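Local coordinates for Glyco_hydro_cc domain-containing protein (Trichoderma gamsii, PDB 6UBD) that probably binds beta-1,3-glucan oligosaccharides, as a fungal member of subgroup VII of glycoside hydrolase family GH128, at residues 147-152 against 174-179; 25-30 against 98-103; 164-169 against 193-198. One frame throughout, in Å; residues are numbered along the deposited sequence. Where two conformers were deposited one is given.

Contact 1. Residues 147-152 against 174-179; sequences CRQKDE and IFKSDM
At the C-terminal rim of the (beta/alpha) barrel, the loop that follows strand 140-142 is tied to the end of strand 170-176 by one side-chain amide, that of Gln149, which binds both polar backbone atoms of Phe175. Its NE2 donates to Phe175 O at 3.0 Å, and the acceptor lies nearly in the amide plane, 6° out of it. In return Phe175 N donates to Gln149 OE1 at 3.0 Å, although here the N-H arrives from above the carbonyl plane, 54° out of it, and so misses the lone-pair directions. The glutamine chain is extended beyond CG (chi2 -169°), which carries the amide across to the strand. NE2 also sits 3.7 Å from Phe175 CB, near the plane of the phenyl ring at its edge.

Lys176 reaches the same amide from the opposite direction, its chain bent at chi2, and CE lies 3.4 Å from Gln149 OE1. Beyond CE the ammonium turns to Asp207 in a salt bridge. A water accepts from Lys176 NZ at 2.9 Å and donates to Asp151 OD2 at 3.1 Å, while Asp151 OD1 takes a salt bridge from Lys150 NZ at 3.1 Å on its syn side. With Asp207 on Lys176 and Asp151 on Lys150, each lysine has its own carboxylate, which probably offsets their nearness. Cys147, slightly earlier in the loop, is joined to Cys109 by a disulfide. A side-chain amide pairing with N-H and C=O of one strand residue here joins a beta-alpha loop to its neighbouring strand's C-terminal end, within a (beta/alpha) barrel.

Contact 2. Residues 25-30 against 98-103; sequences QHPLTP and PAYVMG
Tyr100 OH donates to Pro27 O across 2.6 Å, a short bond that joins the N-terminal segment to the beginning of strand 100-102, at the N-terminal end of the (beta/alpha) barrel. The hydroxyl lies in the carbonyl plane and the C=O...O angle is 152°, while Pro27 O itself stays close to the plane of the phenol ring, at its edge. The tyrosine side chain leaves the strand with CG beside the backbone N and opposite the carbonyl carbon (chi1 -58°), and this brings the far end of the ring to the segment 25-30.

Carbon atoms gather round the hydroxyl as well. The pyrrolidine of Pro27 crosses the phenol at about a right angle, with CD 3.7 Å from Tyr100 OH; His26 CB lies 3.8 Å from that oxygen and Pro30 CA 4.0 Å. One buried phenol thereby meets several residues of a segment that has no regular secondary structure of its own. Within the barrel the ring also meets Trp198, with the two planes inclined to each other, and touches Val69 and Ala140 on the strands that flank 100-102.

Nearer the surface, the imidazole of His26 lies against Ala99, the residue just before the strand, and His26 NE2 makes a weak hydrogen bond to Gly138 O. The methyl makes a CH-pi contact, Ala99 CB standing 4.0 Å from the ring centroid and 26° off the normal. Ala99 O also lies over a face of the imidazole, displaced toward its rim, and comes within 3.2 Å of His26 CD2.

Contact 3. Residues 164-169 against 193-198; sequences TKSWDF and YQKPLW
Trp167 and Phe169 both place CG between the backbone N and the carbonyl carbon (chi1 61° and 63°), turning their rings toward Lys195, just before the next strand, and Trp198, within it. The setting is the beta-alpha-beta crossover of the barrel: strand 170-176, helix 179-193 and the parallel neighbour 197-206, with the two approaches meeting at the N-terminal ends of the strands.

Lys195, extended beyond CG, runs past Trp167, crossing it at about a right angle, and its CD lies 3.8 Å from Trp167 NE1. The ammonium ends on the same tryptophan twice over. Lys195 NZ donates to Trp167 O at 2.9 Å and stands 4.2 Å from the centroid of the five-membered ring, almost straight above it, in a cation-pi contact. Ser166 OG lies close to NZ, over that same face near the rim, but the angle is too poor for a hydrogen bond. Trp167 NE1 is hydrogen-bonded to Thr170 OG1, close by in sequence, which helps to orient the indole. Its far edge, at CZ2, comes 3.9 Å from Tyr193 CD1, with the two rings inclined; the tyrosine hydroxyl itself is bonded to Glu152.

Phe169 forms a face-to-face stack with Trp198 inside the barrel: centroids of the phenyl and the five-membered ring are 3.7 Å apart and the planes make 18°. Trp198 CE2 sits over the centre of the phenyl ring, whereas Phe169 CE2 approaches Trp198 CD2 to 3.3 Å. Trp198 NE1 is bonded to Leu28 O, which helps to hold the indole in the stack. Where the backbones draw closest, Phe169 CA makes a CA-H...O contact with Pro196 O at 3.3 Å.

How the contacts relate
Contacts 2 and 3 share the N-terminal end of the barrel, their centres about 11 Å apart, and Trp198 is common ground between them. Contact 1 lies toward the other end, centred about 24 Å from contact 2, yet one carboxylate-phenol pair joins it to contact 3. Contacts 1 and 3 also bear on neighbouring strands, 170-176 and 197-206. The chemistry follows the place: in contact 1, mostly buried, an amide serves backbone atoms beside lysine-aspartate charges; in the partly buried contacts 2 and 3, Tyr100, Phe169 and Trp198 point into the barrel, while Trp167 packs against the outer helices under a lysine and His26 stays nearer the surface.

Contact 1. Residues 147-152 against 174-179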
loop_
_atom_site.group_PDB
_atom_site.type_symbol
_atom_site.label_atom_id
_atom_site.label_comp_id
_atom_site.label_asym_id
_atom_site.label_seq_id
_atom_site.Cartn_x
_atom_site.Cartn_y
_atom_site.Cartn_z
ATOM N N CYS A 147 2.917 10.545 -0.554
ATOM C CA CYS A 147 1.904 11.094 -1.514
ATOM C C CYS A 147 2.580 11.823 -2.660
ATOM O O CYS A 147 1.963 11.945 -3.734
ATOM C CB CYS A 147 0.865 11.978 -0.813
ATOM S SG CYS A 147 1.514 13.579 -0.262
ATOM N N ARG A 148 3.799 12.304 -2.504
ATOM C CA ARG A 148 4.469 13.044 -3.578
ATOM C C ARG A 148 5.051 12.077 -4.635
ATOM O O ARG A 148 5.605 12.587 -5.642
ATOM C CB ARG A 148 5.604 13.974 -3.061
ATOM C CG ARG A 148 5.211 15.290 -2.415
ATOM C CD ARG A 148 4.845 16.306 -3.450
ATOM N NE ARG A 148 4.536 17.580 -2.898
ATOM C CZ ARG A 148 4.062 18.589 -3.583
ATOM N NH1 ARG A 148 3.805 18.490 -4.871
ATOM N NH2 ARG A 148 3.841 19.749 -2.979
ATOM N N GLN A 149 4.947 10.772 -4.446
ATOM C CA GLN A 149 5.342 9.818 -5.537
ATOM C C GLN A 149 6.797 10.073 -5.928
ATOM O O GLN A 149 7.657 10.283 -4.974
ATOM C CB GLN A 149 4.382 9.860 -6.713
ATOM C CG GLN A 149 2.925 9.585 -6.324
ATOM C CD GLN A 149 2.058 9.378 -7.551
ATOM O OE1 GLN A 149 2.244 8.408 -8.334
ATOM N NE2 GLN A 149 1.093 10.274 -7.804
ATOM N N LYS A 150 7.171 10.123 -7.179
ATOM C CA LYS A 150 8.582 10.335 -7.585
ATOM C C LYS A 150 9.111 11.754 -7.244
ATOM O O LYS A 150 10.362 11.906 -7.327
ATOM C CB LYS A 150 8.782 10.062 -9.061
ATOM C CG LYS A 150 8.128 11.101 -9.975
ATOM C CD LYS A 150 8.242 10.888 -11.497
ATOM C CE LYS A 150 7.785 12.091 -12.376
ATOM N NZ LYS A 150 8.392 13.459 -12.047
ATOM N N ASP A 151 8.243 12.680 -6.845
ATOM C CA ASP A 151 8.693 14.037 -6.469
ATOM C C ASP A 151 8.985 14.154 -4.960
ATOM O O ASP A 151 9.185 15.313 -4.497
ATOM C CB ASP A 151 7.635 15.035 -6.959
ATOM C CG ASP A 151 7.365 15.035 -8.454
ATOM O OD1 ASP A 151 8.324 14.770 -9.203
ATOM O OD2 ASP A 151 6.200 15.260 -8.808
ATOM N N GLU A 152 8.977 13.083 -4.185
ATOM C CA GLU A 152 9.159 13.162 -2.741
ATOM C C GLU A 152 10.529 13.764 -2.344
ATOM O O GLU A 152 11.536 13.495 -2.965
ATOM C CB GLU A 152 9.009 11.771 -2.120
ATOM C CG GLU A 152 10.121 10.805 -2.459
ATOM C CD GLU A 152 11.378 10.844 -1.571
ATOM O OE1 GLU A 152 11.314 11.425 -0.426
ATOM O OE2 GLU A 152 12.408 10.290 -2.024
ATOM N N ILE A 174 1.053 4.688 -6.323
ATOM C CA ILE A 174 1.091 5.080 -7.774
ATOM C C ILE A 174 -0.299 5.575 -8.228
ATOM O O ILE A 174 -1.264 4.768 -8.281
ATOM C CB ILE A 174 1.601 3.891 -8.586
ATOM C CG1 ILE A 174 3.030 3.496 -8.203
ATOM C CG2 ILE A 174 1.535 4.285 -10.088
ATOM C CD1 ILE A 174 3.680 2.382 -9.015
ATOM N N PHE A 175 -0.378 6.864 -8.431
ATOM C CA PHE A 175 -1.600 7.563 -8.906
ATOM C C PHE A 175 -1.152 8.279 -10.166
ATOM O O PHE A 175 -0.623 9.381 -10.132
ATOM C CB PHE A 175 -2.169 8.494 -7.849
ATOM C CG PHE A 175 -2.546 7.806 -6.567
ATOM C CD1 PHE A 175 -3.514 6.817 -6.550
ATOM C CD2 PHE A 175 -1.985 8.209 -5.368
ATOM C CE1 PHE A 175 -3.880 6.221 -5.374
ATOM C CE2 PHE A 175 -2.322 7.570 -4.178
ATOM C CZ PHE A 175 -3.261 6.539 -4.182
ATOM N N LYS A 176 -1.381 7.633 -11.340
ATOM C CA LYS A 176 -0.877 8.083 -12.668
ATOM C C LYS A 176 -1.893 7.663 -13.745
ATOM O O LYS A 176 -2.733 6.779 -13.482
ATOM C CB LYS A 176 0.492 7.464 -13.011
ATOM C CG LYS A 176 1.642 7.832 -12.064
ATOM C CD LYS A 176 2.062 9.323 -12.214
ATOM C CE LYS A 176 3.165 9.752 -11.268
ATOM N NZ LYS A 176 3.488 11.179 -11.461
ATOM N N SER A 177 -1.824 8.289 -14.910
ATOM C CA SER A 177 -2.847 8.099 -15.974
ATOM C C SER A 177 -2.306 7.206 -17.068
ATOM O O SER A 177 -3.112 6.908 -17.978
ATOM C CB SER A 177 -3.371 9.386 -16.495
ATOM O OG SER A 177 -2.328 10.131 -17.067
ATOM N N ASP A 178 -1.041 6.796 -17.086
ATOM C CA ASP A 178 -0.442 6.007 -18.181
ATOM C C ASP A 178 0.720 5.186 -17.617
ATOM O O ASP A 178 1.184 5.378 -16.466
ATOM C CB ASP A 178 -0.053 6.878 -19.375
ATOM C CG ASP A 178 1.023 7.923 -19.120
ATOM O OD1 ASP A 178 1.724 7.872 -18.098
ATOM O OD2 ASP A 178 1.141 8.768 -20.020
ATOM N N MET A 179 1.250 4.260 -18.417
ATOM C CA MET A 179 2.327 3.356 -17.941
ATOM C C MET A 179 3.668 4.084 -17.941
ATOM O O MET A 179 4.542 3.673 -17.154
ATOM C CB MET A 179 2.436 2.118 -18.841
ATOM C CG MET A 179 1.305 1.124 -18.700
ATOM S SD MET A 179 0.827 0.591 -17.027
ATOM C CE MET A 179 -0.644 1.594 -16.744
HETATM O O HOH W 1 4.811 12.466 -9.162
#

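Contact 2. Residues 25-30 against 98-103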
loop_
_atom_site.group_PDB
_atom_site.type_symbol
_atom_site.label_atom_id
_atom_site.label_comp_id
_atom_site.label_asym_id
_atom_site.label_seq_id
_atom_site.Cartn_x
_atom_site.Cartn_y
_atom_site.Cartn_z
ATOM N N GLN A 25 13.760 -15.794 7.630
ATOM C CA GLN A 25 13.290 -14.466 7.160
ATOM C C GLN A 25 11.999 -14.674 6.381
ATOM O O GLN A 25 11.797 -15.734 5.786
ATOM C CB GLN A 25 14.381 -13.770 6.353
ATOM C CG GLN A 25 15.708 -13.778 7.110
ATOM C CD GLN A 25 15.607 -13.118 8.474
ATOM O OE1 GLN A 25 15.220 -11.940 8.535
ATOM N NE2 GLN A 25 15.982 -13.824 9.564
ATOM N N HIS A 26 11.138 -13.672 6.397
ATOM C CA HIS A 26 9.916 -13.650 5.584
ATOM C C HIS A 26 10.292 -13.390 4.126
ATOM O O HIS A 26 11.117 -12.501 3.852
ATOM C CB HIS A 26 8.955 -12.584 6.086
ATOM C CG HIS A 26 8.553 -12.745 7.501
ATOM N ND1 HIS A 26 7.760 -13.755 7.941
ATOM C CD2 HIS A 26 8.865 -11.998 8.582
ATOM C CE1 HIS A 26 7.604 -13.652 9.256
ATOM N NE2 HIS A 26 8.296 -12.559 9.704
ATOM N N PRO A 27 9.688 -14.078 3.175
ATOM C CA PRO A 27 9.878 -13.730 1.784
ATOM C C PRO A 27 9.244 -12.336 1.555
ATOM O O PRO A 27 8.215 -12.001 2.132
ATOM C CB PRO A 27 9.149 -14.817 0.990
ATOM C CG PRO A 27 8.030 -15.231 1.904
ATOM C CD PRO A 27 8.673 -15.164 3.277
ATOM N N LEU A 28 9.835 -11.524 0.697
ATOM C CA LEU A 28 9.305 -10.143 0.479
ATOM C C LEU A 28 8.159 -10.146 -0.531
ATOM O O LEU A 28 7.463 -9.111 -0.580
ATOM C CB LEU A 28 10.432 -9.130 0.261
ATOM C CG LEU A 28 11.339 -8.880 1.466
ATOM C CD1 LEU A 28 12.380 -7.792 1.179
ATOM C CD2 LEU A 28 10.569 -8.515 2.741
ATOM N N THR A 29 7.888 -11.229 -1.239
ATOM C CA THR A 29 6.567 -11.466 -1.865
ATOM C C THR A 29 5.733 -12.323 -0.922
ATOM O O THR A 29 6.184 -13.431 -0.577
ATOM C CB THR A 29 6.668 -12.153 -3.228
ATOM O OG1 THR A 29 7.243 -11.220 -4.133
ATOM C CG2 THR A 29 5.338 -12.619 -3.791
ATOM N N PRO A 30 4.539 -11.887 -0.428
ATOM C CA PRO A 30 3.756 -12.740 0.467
ATOM C C PRO A 30 3.304 -14.011 -0.255
ATOM O O PRO A 30 2.666 -13.983 -1.329
ATOM C CB PRO A 30 2.557 -11.871 0.869
ATOM C CG PRO A 30 3.076 -10.471 0.682
ATOM C CD PRO A 30 3.916 -10.572 -0.576
ATOM N N PRO A 98 3.340 -9.111 13.964
ATOM C CA PRO A 98 2.905 -9.475 12.631
ATOM C C PRO A 98 4.093 -9.987 11.807
ATOM O O PRO A 98 5.258 -9.693 12.099
ATOM C CB PRO A 98 2.284 -8.194 12.067
ATOM C CG PRO A 98 2.482 -7.132 13.056
ATOM C CD PRO A 98 3.392 -7.641 14.138
ATOM N N ALA A 99 3.769 -10.716 10.726
ATOM C CA ALA A 99 4.803 -11.096 9.743
ATOM C C ALA A 99 5.286 -9.865 8.945
ATOM O O ALA A 99 6.495 -9.814 8.622
ATOM C CB ALA A 99 4.296 -12.162 8.793
ATOM N N TYR A 100 4.388 -8.896 8.654
ATOM C CA TYR A 100 4.726 -7.720 7.836
ATOM C C TYR A 100 4.078 -6.481 8.471
ATOM O O TYR A 100 2.879 -6.542 8.804
ATOM C CB TYR A 100 4.212 -7.883 6.399
ATOM C CG TYR A 100 4.707 -9.109 5.630
ATOM C CD1 TYR A 100 4.066 -10.334 5.733
ATOM C CD2 TYR A 100 5.835 -9.065 4.835
ATOM C CE1 TYR A 100 4.549 -11.465 5.068
ATOM C CE2 TYR A 100 6.299 -10.174 4.138
ATOM C CZ TYR A 100 5.667 -11.404 4.282
ATOM O OH TYR A 100 6.117 -12.539 3.634
ATOM N N VAL A 101 4.847 -5.374 8.566
ATOM C CA VAL A 101 4.298 -4.114 9.124
ATOM C C VAL A 101 4.782 -2.961 8.250
ATOM O O VAL A 101 5.999 -2.864 8.001
ATOM C CB VAL A 101 4.585 -3.915 10.593
ATOM C CG1 VAL A 101 6.008 -3.988 10.864
ATOM C CG2 VAL A 101 4.018 -2.631 11.208
ATOM N N MET A 102 3.849 -2.088 7.881
ATOM C CA MET A 102 4.168 -0.882 7.126
ATOM C C MET A 102 4.145 0.367 8.034
ATOM O O MET A 102 3.245 0.507 8.904
ATOM C CB MET A 102 3.145 -0.675 5.983
ATOM C CG MET A 102 3.037 -1.830 4.969
ATOM S SD MET A 102 1.737 -1.713 3.782
ATOM C CE MET A 102 0.265 -1.915 4.782
ATOM N N GLY A 103 4.996 1.346 7.689
ATOM C CA GLY A 103 4.964 2.657 8.329
ATOM C C GLY A 103 3.941 3.629 7.761
ATOM O O GLY A 103 2.928 3.199 7.093
#

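Contact 3. Residues 164-169 against 193-198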
loop_
_atom_site.group_PDB
_atom_site.type_symbol
_atom_site.label_atom_id
_atom_site.label_comp_id
_atom_site.label_asym_id
_atom_site.label_seq_id
_atom_site.Cartn_x
_atom_site.Cartn_y
_atom_site.Cartn_z
ATOM N N THR A 164 16.827 2.863 14.377
ATOM C CA THR A 164 17.402 1.688 15.086
ATOM C C THR A 164 17.481 0.456 14.192
ATOM O O THR A 164 18.416 -0.370 14.284
ATOM C CB THR A 164 16.725 1.510 16.451
ATOM O OG1 THR A 164 15.339 1.247 16.373
ATOM C CG2 THR A 164 16.835 2.774 17.256
ATOM N N LYS A 165 16.509 0.334 13.308
ATOM C CA LYS A 165 16.451 -0.630 12.165
ATOM C C LYS A 165 15.815 0.083 10.975
ATOM O O LYS A 165 14.829 0.756 11.209
ATOM C CB LYS A 165 15.709 -1.890 12.623
ATOM C CG LYS A 165 16.029 -3.071 11.720
ATOM C CD LYS A 165 15.381 -4.385 12.049
ATOM C CE LYS A 165 15.895 -5.448 11.068
ATOM N NZ LYS A 165 15.395 -6.788 11.356
ATOM N N SER A 166 16.454 -0.050 9.829
ATOM C CA SER A 166 15.849 0.472 8.565
ATOM C C SER A 166 14.766 -0.481 8.042
ATOM O O SER A 166 14.492 -1.557 8.606
ATOM C CB SER A 166 16.898 0.791 7.558
ATOM O OG SER A 166 16.349 1.476 6.441
ATOM N N TRP A 167 14.107 -0.084 6.956
ATOM C CA TRP A 167 13.058 -0.911 6.319
ATOM C C TRP A 167 13.664 -1.974 5.400
ATOM O O TRP A 167 14.779 -1.913 4.932
ATOM C CB TRP A 167 12.040 -0.057 5.580
ATOM C CG TRP A 167 12.523 0.792 4.451
ATOM C CD1 TRP A 167 12.542 0.435 3.135
ATOM C CD2 TRP A 167 12.895 2.168 4.514
ATOM N NE1 TRP A 167 12.940 1.500 2.379
ATOM C CE2 TRP A 167 13.159 2.588 3.185
ATOM C CE3 TRP A 167 13.076 3.074 5.581
ATOM C CZ2 TRP A 167 13.559 3.895 2.916
ATOM C CZ3 TRP A 167 13.434 4.360 5.275
ATOM C CH2 TRP A 167 13.642 4.759 3.953
ATOM N N ASP A 168 12.862 -3.030 5.174
ATOM C CA ASP A 168 13.190 -4.144 4.235
ATOM C C ASP A 168 12.583 -3.926 2.818
ATOM O O ASP A 168 13.248 -4.318 1.829
ATOM C CB ASP A 168 12.663 -5.421 4.848
ATOM C CG ASP A 168 13.240 -5.791 6.201
ATOM O OD1 ASP A 168 14.488 -5.961 6.222
ATOM O OD2 ASP A 168 12.510 -5.722 7.224
ATOM N N PHE A 169 11.408 -3.286 2.744
ATOM C CA PHE A 169 10.740 -3.041 1.451
ATOM C C PHE A 169 10.258 -1.587 1.481
ATOM O O PHE A 169 9.796 -1.086 2.512
ATOM C CB PHE A 169 9.616 -4.070 1.134
ATOM C CG PHE A 169 8.442 -4.095 2.089
ATOM C CD1 PHE A 169 8.415 -4.930 3.206
ATOM C CD2 PHE A 169 7.335 -3.298 1.877
ATOM C CE1 PHE A 169 7.279 -4.994 4.000
ATOM C CE2 PHE A 169 6.225 -3.323 2.698
ATOM C CZ PHE A 169 6.193 -4.205 3.739
ATOM N N TYR A 193 16.500 4.108 -3.441
ATOM C CA TYR A 193 16.539 3.329 -2.172
ATOM C C TYR A 193 17.101 1.926 -2.341
ATOM O O TYR A 193 17.469 1.304 -1.336
ATOM C CB TYR A 193 15.205 3.427 -1.434
ATOM C CG TYR A 193 14.794 4.851 -1.139
ATOM C CD1 TYR A 193 15.356 5.550 -0.060
ATOM C CD2 TYR A 193 13.847 5.521 -1.918
ATOM C CE1 TYR A 193 15.047 6.881 0.164
ATOM C CE2 TYR A 193 13.523 6.854 -1.688
ATOM C CZ TYR A 193 14.127 7.534 -0.634
ATOM O OH TYR A 193 13.860 8.833 -0.380
ATOM N N GLN A 194 17.070 1.363 -3.559
ATOM C CA GLN A 194 17.857 0.120 -3.802
ATOM C C GLN A 194 17.317 -1.082 -2.995
ATOM O O GLN A 194 18.092 -2.004 -2.704
ATOM C CB GLN A 194 19.355 0.398 -3.580
ATOM C CG GLN A 194 19.871 1.421 -4.599
ATOM C CD GLN A 194 20.403 0.826 -5.884
ATOM O OE1 GLN A 194 21.270 -0.069 -5.898
ATOM N NE2 GLN A 194 19.850 1.252 -7.009
ATOM N N LYS A 195 16.015 -1.058 -2.667
ATOM C CA LYS A 195 15.315 -2.130 -1.966
ATOM C C LYS A 195 14.090 -2.553 -2.784
ATOM O O LYS A 195 13.507 -1.763 -3.526
ATOM C CB LYS A 195 14.926 -1.690 -0.551
ATOM C CG LYS A 195 16.136 -1.439 0.362
ATOM C CD LYS A 195 15.830 -0.863 1.743
ATOM C CE LYS A 195 17.043 -0.720 2.628
ATOM N NZ LYS A 195 16.742 -0.048 3.951
ATOM N N PRO A 196 13.612 -3.799 -2.558
ATOM C CA PRO A 196 12.375 -4.208 -3.241
ATOM C C PRO A 196 11.189 -3.279 -2.930
ATOM O O PRO A 196 11.111 -2.690 -1.803
ATOM C CB PRO A 196 12.124 -5.625 -2.695
ATOM C CG PRO A 196 13.495 -6.099 -2.264
ATOM C CD PRO A 196 14.184 -4.888 -1.740
ATOM N N LEU A 197 10.275 -3.145 -3.888
ATOM C CA LEU A 197 9.125 -2.256 -3.794
ATOM C C LEU A 197 7.834 -3.008 -3.489
ATOM O O LEU A 197 7.564 -4.089 -4.123
ATOM C CB LEU A 197 8.963 -1.521 -5.133
ATOM C CG LEU A 197 10.194 -0.814 -5.717
ATOM C CD1 LEU A 197 9.875 -0.243 -7.091
ATOM C CD2 LEU A 197 10.797 0.264 -4.736
ATOM N N TRP A 198 6.968 -2.432 -2.673
ATOM C CA TRP A 198 5.531 -2.787 -2.596
ATOM C C TRP A 198 4.726 -1.587 -3.010
ATOM O O TRP A 198 4.920 -0.455 -2.487
ATOM C CB TRP A 198 5.095 -3.174 -1.190
ATOM C CG TRP A 198 5.524 -4.509 -0.650
ATOM C CD1 TRP A 198 6.605 -5.254 -1.017
ATOM C CD2 TRP A 198 4.833 -5.243 0.380
ATOM N NE1 TRP A 198 6.651 -6.420 -0.267
ATOM C CE2 TRP A 198 5.572 -6.434 0.587
ATOM C CE3 TRP A 198 3.663 -5.027 1.088
ATOM C CZ2 TRP A 198 5.178 -7.380 1.521
ATOM C CZ3 TRP A 198 3.264 -5.988 2.007
ATOM C CH2 TRP A 198 4.015 -7.144 2.199
#